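Local coordinates for encapsidation protein (Lactococcus phage asccphi28, PDB 7JQP) that probably works as the ring-forming ATPase motor that uses ATP to package viral DNA into the phage capsid, at residues Asn193-Tyr204 with Pro352-Tyr363. Residues are numbered along the deposited sequence; the frame is centred on the assembly and turned at random.
Sequences NFNPIFAGLGYY and PETFLEWSKFVY
With CG of Phe355 anti to the backbone N (chi1 165°) and CG of Phe194 beside its own, the two rings meet edge-to-face. Phe355 brings its CE1 and CZ edge over the centre of the Phe194 face, centroids 4.7 Å apart and planes at 59°; Arg260, in cation-pi contact, and Phe342 also pack against Phe194. Tyr204 lays one ring face against Pro352: Pro352 CB sits 3.8 Å from the centroid of the Tyr204 ring, close to the normal, a CH-pi contact. At the edge of the same ring, Tyr204 CD1 meets Phe355 CD2. Helix 196-201, which falls within the range of the Gp16 encapsidation family, of the P-loop NTPase clan, here packs across helix 352-363 near the C-terminus, axes 8.6 Å apart at -119°. Ala199 CB meets Ser359 CB at 3.6 Å where the helices run close. The short helix starts with Asn195 as N-cap and ends in a Schellman motif with Gly202 at C-prime. Lys360 NZ donates a hydrogen bond to Ala199 O (2.6 Å), a carbonyl at this C-terminal end, with NZ tilted from the carbonyl plane; the neighbouring carbonyl, Gly200 O, accepts from Asn245 of a second subunit. Leu356 packs its methyls on the chain leaving the short helix, CD1 against Gly202 O and Tyr204 CB, CD2 against Tyr203 O. At the N-terminal end of helix 196-201, one face of the Tyr363 ring covers Pro196, with Tyr363 CD2 3.8 Å from Pro196 CA.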
loop_
_atom_site.group_PDB
_atom_site.type_symbol
_atom_site.label_atom_id
_atom_site.label_comp_id
_atom_site.label_asym_id
_atom_site.label_seq_id
_atom_site.Cartn_x
_atom_site.Cartn_y
_atom_site.Cartn_z
ATOM N N ASN A 193 -30.584 14.873 -2.836
ATOM C CA ASN A 193 -31.019 14.722 -1.457
ATOM C C ASN A 193 -30.462 13.419 -0.876
ATOM O O ASN A 193 -29.757 12.664 -1.546
ATOM C CB ASN A 193 -32.540 14.766 -1.392
ATOM C CG ASN A 193 -33.084 16.176 -1.500
ATOM O OD1 ASN A 193 -32.704 17.068 -0.741
ATOM N ND2 ASN A 193 -33.958 16.392 -2.475
ATOM N N PHE A 194 -30.769 13.160 0.400
ATOM C CA PHE A 194 -30.343 11.947 1.098
ATOM C C PHE A 194 -28.831 11.909 1.298
ATOM O O PHE A 194 -28.224 10.835 1.296
ATOM C CB PHE A 194 -30.805 10.687 0.359
ATOM C CG PHE A 194 -32.283 10.405 0.474
ATOM C CD1 PHE A 194 -32.794 9.677 1.538
ATOM C CD2 PHE A 194 -33.159 10.880 -0.487
ATOM C CE1 PHE A 194 -34.153 9.417 1.631
ATOM C CE2 PHE A 194 -34.514 10.633 -0.395
ATOM C CZ PHE A 194 -35.014 9.902 0.665
ATOM N N ASN A 195 -28.211 13.075 1.481
ATOM C CA ASN A 195 -26.794 13.181 1.794
ATOM C C ASN A 195 -26.607 13.919 3.113
ATOM O O ASN A 195 -27.391 14.813 3.446
ATOM C CB ASN A 195 -26.038 13.910 0.675
ATOM C CG ASN A 195 -26.455 15.359 0.533
ATOM O OD1 ASN A 195 -25.981 16.224 1.269
ATOM N ND2 ASN A 195 -27.348 15.634 -0.413
ATOM N N PRO A 196 -25.575 13.566 3.885
ATOM C CA PRO A 196 -25.439 14.168 5.225
ATOM C C PRO A 196 -25.217 15.670 5.225
ATOM O O PRO A 196 -25.758 16.368 6.093
ATOM C CB PRO A 196 -24.227 13.425 5.815
ATOM C CG PRO A 196 -23.441 12.980 4.611
ATOM C CD PRO A 196 -24.482 12.619 3.587
ATOM N N ILE A 197 -24.441 16.195 4.273
ATOM C CA ILE A 197 -24.154 17.627 4.267
ATOM C C ILE A 197 -25.435 18.432 4.097
ATOM O O ILE A 197 -25.650 19.433 4.792
ATOM C CB ILE A 197 -23.122 17.967 3.177
ATOM C CG1 ILE A 197 -21.799 17.236 3.429
ATOM C CG2 ILE A 197 -22.888 19.475 3.126
ATOM C CD1 ILE A 197 -21.212 17.455 4.820
ATOM N N PHE A 198 -26.308 18.016 3.173
ATOM C CA PHE A 198 -27.557 18.748 2.996
ATOM C C PHE A 198 -28.424 18.657 4.249
ATOM O O PHE A 198 -29.157 19.601 4.567
ATOM C CB PHE A 198 -28.334 18.251 1.782
ATOM C CG PHE A 198 -27.939 18.928 0.493
ATOM C CD1 PHE A 198 -26.649 19.398 0.309
ATOM C CD2 PHE A 198 -28.875 19.158 -0.503
ATOM C CE1 PHE A 198 -26.284 20.028 -0.861
ATOM C CE2 PHE A 198 -28.516 19.801 -1.674
ATOM C CZ PHE A 198 -27.220 20.238 -1.851
ATOM N N ALA A 199 -28.365 17.529 4.963
ATOM C CA ALA A 199 -29.169 17.378 6.171
ATOM C C ALA A 199 -28.679 18.303 7.279
ATOM O O ALA A 199 -29.474 19.014 7.907
ATOM C CB ALA A 199 -29.141 15.922 6.641
ATOM N N GLY A 200 -27.366 18.331 7.514
ATOM C CA GLY A 200 -26.828 19.199 8.550
ATOM C C GLY A 200 -27.135 20.662 8.303
ATOM O O GLY A 200 -27.473 21.403 9.229
ATOM N N LEU A 201 -27.019 21.097 7.049
ATOM C CA LEU A 201 -27.357 22.475 6.717
ATOM C C LEU A 201 -28.834 22.748 6.960
ATOM O O LEU A 201 -29.209 23.871 7.322
ATOM C CB LEU A 201 -27.008 22.763 5.259
ATOM C CG LEU A 201 -25.527 22.900 4.912
ATOM C CD1 LEU A 201 -25.363 23.152 3.417
ATOM C CD2 LEU A 201 -24.874 24.007 5.718
ATOM N N GLY A 202 -29.678 21.738 6.777
ATOM C CA GLY A 202 -31.108 21.919 6.828
ATOM C C GLY A 202 -31.742 22.231 5.497
ATOM O O GLY A 202 -32.899 22.673 5.469
ATOM N N TYR A 203 -31.022 22.029 4.397
ATOM C CA TYR A 203 -31.509 22.379 3.075
ATOM C C TYR A 203 -32.143 21.166 2.406
ATOM O O TYR A 203 -31.530 20.096 2.337
ATOM C CB TYR A 203 -30.385 22.916 2.190
ATOM C CG TYR A 203 -30.909 23.353 0.847
ATOM C CD1 TYR A 203 -31.727 24.468 0.751
ATOM C CD2 TYR A 203 -30.621 22.647 -0.312
ATOM C CE1 TYR A 203 -32.232 24.882 -0.455
ATOM C CE2 TYR A 203 -31.125 23.057 -1.533
ATOM C CZ TYR A 203 -31.931 24.175 -1.596
ATOM O OH TYR A 203 -32.442 24.596 -2.802
ATOM N N TYR A 204 -33.366 21.345 1.914
ATOM C CA TYR A 204 -34.071 20.348 1.117
ATOM C C TYR A 204 -34.028 20.794 -0.339
ATOM O O TYR A 204 -34.471 21.900 -0.662
ATOM C CB TYR A 204 -35.510 20.202 1.609
ATOM C CG TYR A 204 -36.396 19.328 0.755
ATOM C CD1 TYR A 204 -36.337 17.944 0.842
ATOM C CD2 TYR A 204 -37.304 19.891 -0.130
ATOM C CE1 TYR A 204 -37.153 17.145 0.066
ATOM C CE2 TYR A 204 -38.121 19.102 -0.910
ATOM C CZ TYR A 204 -38.043 17.731 -0.811
ATOM O OH TYR A 204 -38.862 16.949 -1.589
ATOM N N PRO A 352 -41.216 17.508 4.066
ATOM C CA PRO A 352 -39.771 17.748 3.914
ATOM C C PRO A 352 -39.112 18.198 5.201
ATOM O O PRO A 352 -37.945 17.863 5.440
ATOM C CB PRO A 352 -39.713 18.832 2.828
ATOM C CG PRO A 352 -40.974 18.614 2.034
ATOM C CD PRO A 352 -42.001 18.297 3.100
ATOM N N GLU A 353 -39.822 18.956 6.039
ATOM C CA GLU A 353 -39.254 19.355 7.321
ATOM C C GLU A 353 -38.945 18.131 8.175
ATOM O O GLU A 353 -37.854 18.016 8.742
ATOM C CB GLU A 353 -40.208 20.299 8.055
ATOM C CG GLU A 353 -39.659 20.810 9.381
ATOM C CD GLU A 353 -40.492 21.929 9.977
ATOM O OE1 GLU A 353 -41.735 21.810 9.992
ATOM O OE2 GLU A 353 -39.902 22.938 10.420
ATOM N N THR A 354 -39.891 17.189 8.257
ATOM C CA THR A 354 -39.652 15.973 9.026
ATOM C C THR A 354 -38.537 15.141 8.408
ATOM O O THR A 354 -37.728 14.542 9.127
ATOM C CB THR A 354 -40.932 15.143 9.128
ATOM O OG1 THR A 354 -41.596 15.118 7.858
ATOM C CG2 THR A 354 -41.866 15.721 10.173
ATOM N N PHE A 355 -38.489 15.083 7.073
ATOM C CA PHE A 355 -37.435 14.334 6.395
ATOM C C PHE A 355 -36.057 14.851 6.785
ATOM O O PHE A 355 -35.120 14.066 6.970
ATOM C CB PHE A 355 -37.654 14.400 4.876
ATOM C CG PHE A 355 -36.459 13.979 4.068
ATOM C CD1 PHE A 355 -36.030 12.664 4.067
ATOM C CD2 PHE A 355 -35.783 14.901 3.284
ATOM C CE1 PHE A 355 -34.925 12.284 3.325
ATOM C CE2 PHE A 355 -34.686 14.524 2.535
ATOM C CZ PHE A 355 -34.257 13.215 2.555
ATOM N N LEU A 356 -35.918 16.170 6.928
ATOM C CA LEU A 356 -34.635 16.742 7.326
ATOM C C LEU A 356 -34.310 16.417 8.779
ATOM O O LEU A 356 -33.146 16.168 9.116
ATOM C CB LEU A 356 -34.654 18.250 7.083
ATOM C CG LEU A 356 -34.576 18.654 5.611
ATOM C CD1 LEU A 356 -34.996 20.093 5.415
ATOM C CD2 LEU A 356 -33.147 18.467 5.099
ATOM N N GLU A 357 -35.320 16.414 9.655
ATOM C CA GLU A 357 -35.087 15.994 11.033
ATOM C C GLU A 357 -34.682 14.525 11.085
ATOM O O GLU A 357 -33.753 14.151 11.812
ATOM C CB GLU A 357 -36.338 16.210 11.888
ATOM C CG GLU A 357 -37.011 17.565 11.753
ATOM C CD GLU A 357 -36.332 18.652 12.562
ATOM O OE1 GLU A 357 -35.099 18.575 12.747
ATOM O OE2 GLU A 357 -37.037 19.578 13.017
ATOM N N TRP A 358 -35.380 13.675 10.321
ATOM C CA TRP A 358 -35.035 12.259 10.294
ATOM C C TRP A 358 -33.648 12.039 9.706
ATOM O O TRP A 358 -32.925 11.136 10.145
ATOM C CB TRP A 358 -36.078 11.471 9.502
ATOM C CG TRP A 358 -37.090 10.782 10.376
ATOM C CD1 TRP A 358 -38.381 11.162 10.607
ATOM C CD2 TRP A 358 -36.866 9.619 11.178
ATOM N NE1 TRP A 358 -38.981 10.288 11.482
ATOM C CE2 TRP A 358 -38.068 9.334 11.851
ATOM C CE3 TRP A 358 -35.763 8.785 11.386
ATOM C CZ2 TRP A 358 -38.201 8.248 12.715
ATOM C CZ3 TRP A 358 -35.896 7.709 12.242
ATOM C CH2 TRP A 358 -37.104 7.451 12.897
ATOM N N SER A 359 -33.258 12.855 8.722
ATOM C CA SER A 359 -31.941 12.696 8.112
ATOM C C SER A 359 -30.829 13.018 9.104
ATOM O O SER A 359 -29.800 12.331 9.134
ATOM C CB SER A 359 -31.819 13.571 6.863
ATOM O OG SER A 359 -32.939 13.421 6.008
ATOM N N LYS A 360 -31.010 14.062 9.916
ATOM C CA LYS A 360 -30.013 14.378 10.933
ATOM C C LYS A 360 -29.810 13.201 11.878
ATOM O O LYS A 360 -28.675 12.860 12.230
ATOM C CB LYS A 360 -30.435 15.616 11.725
ATOM C CG LYS A 360 -30.315 16.936 10.982
ATOM C CD LYS A 360 -30.452 18.107 11.958
ATOM C CE LYS A 360 -30.221 19.454 11.287
ATOM N NZ LYS A 360 -30.963 19.596 10.002
ATOM N N PHE A 361 -30.908 12.576 12.306
ATOM C CA PHE A 361 -30.819 11.446 13.223
ATOM C C PHE A 361 -30.160 10.245 12.559
ATOM O O PHE A 361 -29.264 9.618 13.137
ATOM C CB PHE A 361 -32.214 11.078 13.722
ATOM C CG PHE A 361 -32.256 9.814 14.524
ATOM C CD1 PHE A 361 -31.820 9.799 15.836
ATOM C CD2 PHE A 361 -32.728 8.638 13.966
ATOM C CE1 PHE A 361 -31.860 8.637 16.578
ATOM C CE2 PHE A 361 -32.768 7.473 14.702
ATOM C CZ PHE A 361 -32.334 7.472 16.010
ATOM N N VAL A 362 -30.594 9.908 11.343
ATOM C CA VAL A 362 -30.075 8.719 10.672
ATOM C C VAL A 362 -28.565 8.820 10.502
ATOM O O VAL A 362 -27.818 7.921 10.904
ATOM C CB VAL A 362 -30.783 8.515 9.321
ATOM C CG1 VAL A 362 -30.069 7.456 8.497
ATOM C CG2 VAL A 362 -32.235 8.105 9.539
ATOM N N TYR A 363 -28.090 9.927 9.928
ATOM C CA TYR A 363 -26.670 10.053 9.615
ATOM C C TYR A 363 -25.809 10.185 10.865
ATOM O O TYR A 363 -24.654 9.743 10.861
ATOM C CB TYR A 363 -26.461 11.232 8.669
ATOM C CG TYR A 363 -27.062 10.985 7.300
ATOM C CD1 TYR A 363 -26.701 9.863 6.564
ATOM C CD2 TYR A 363 -28.003 11.849 6.755
ATOM C CE1 TYR A 363 -27.244 9.616 5.322
ATOM C CE2 TYR A 363 -28.555 11.607 5.508
ATOM C CZ TYR A 363 -28.170 10.487 4.799
ATOM O OH TYR A 363 -28.711 10.234 3.561
#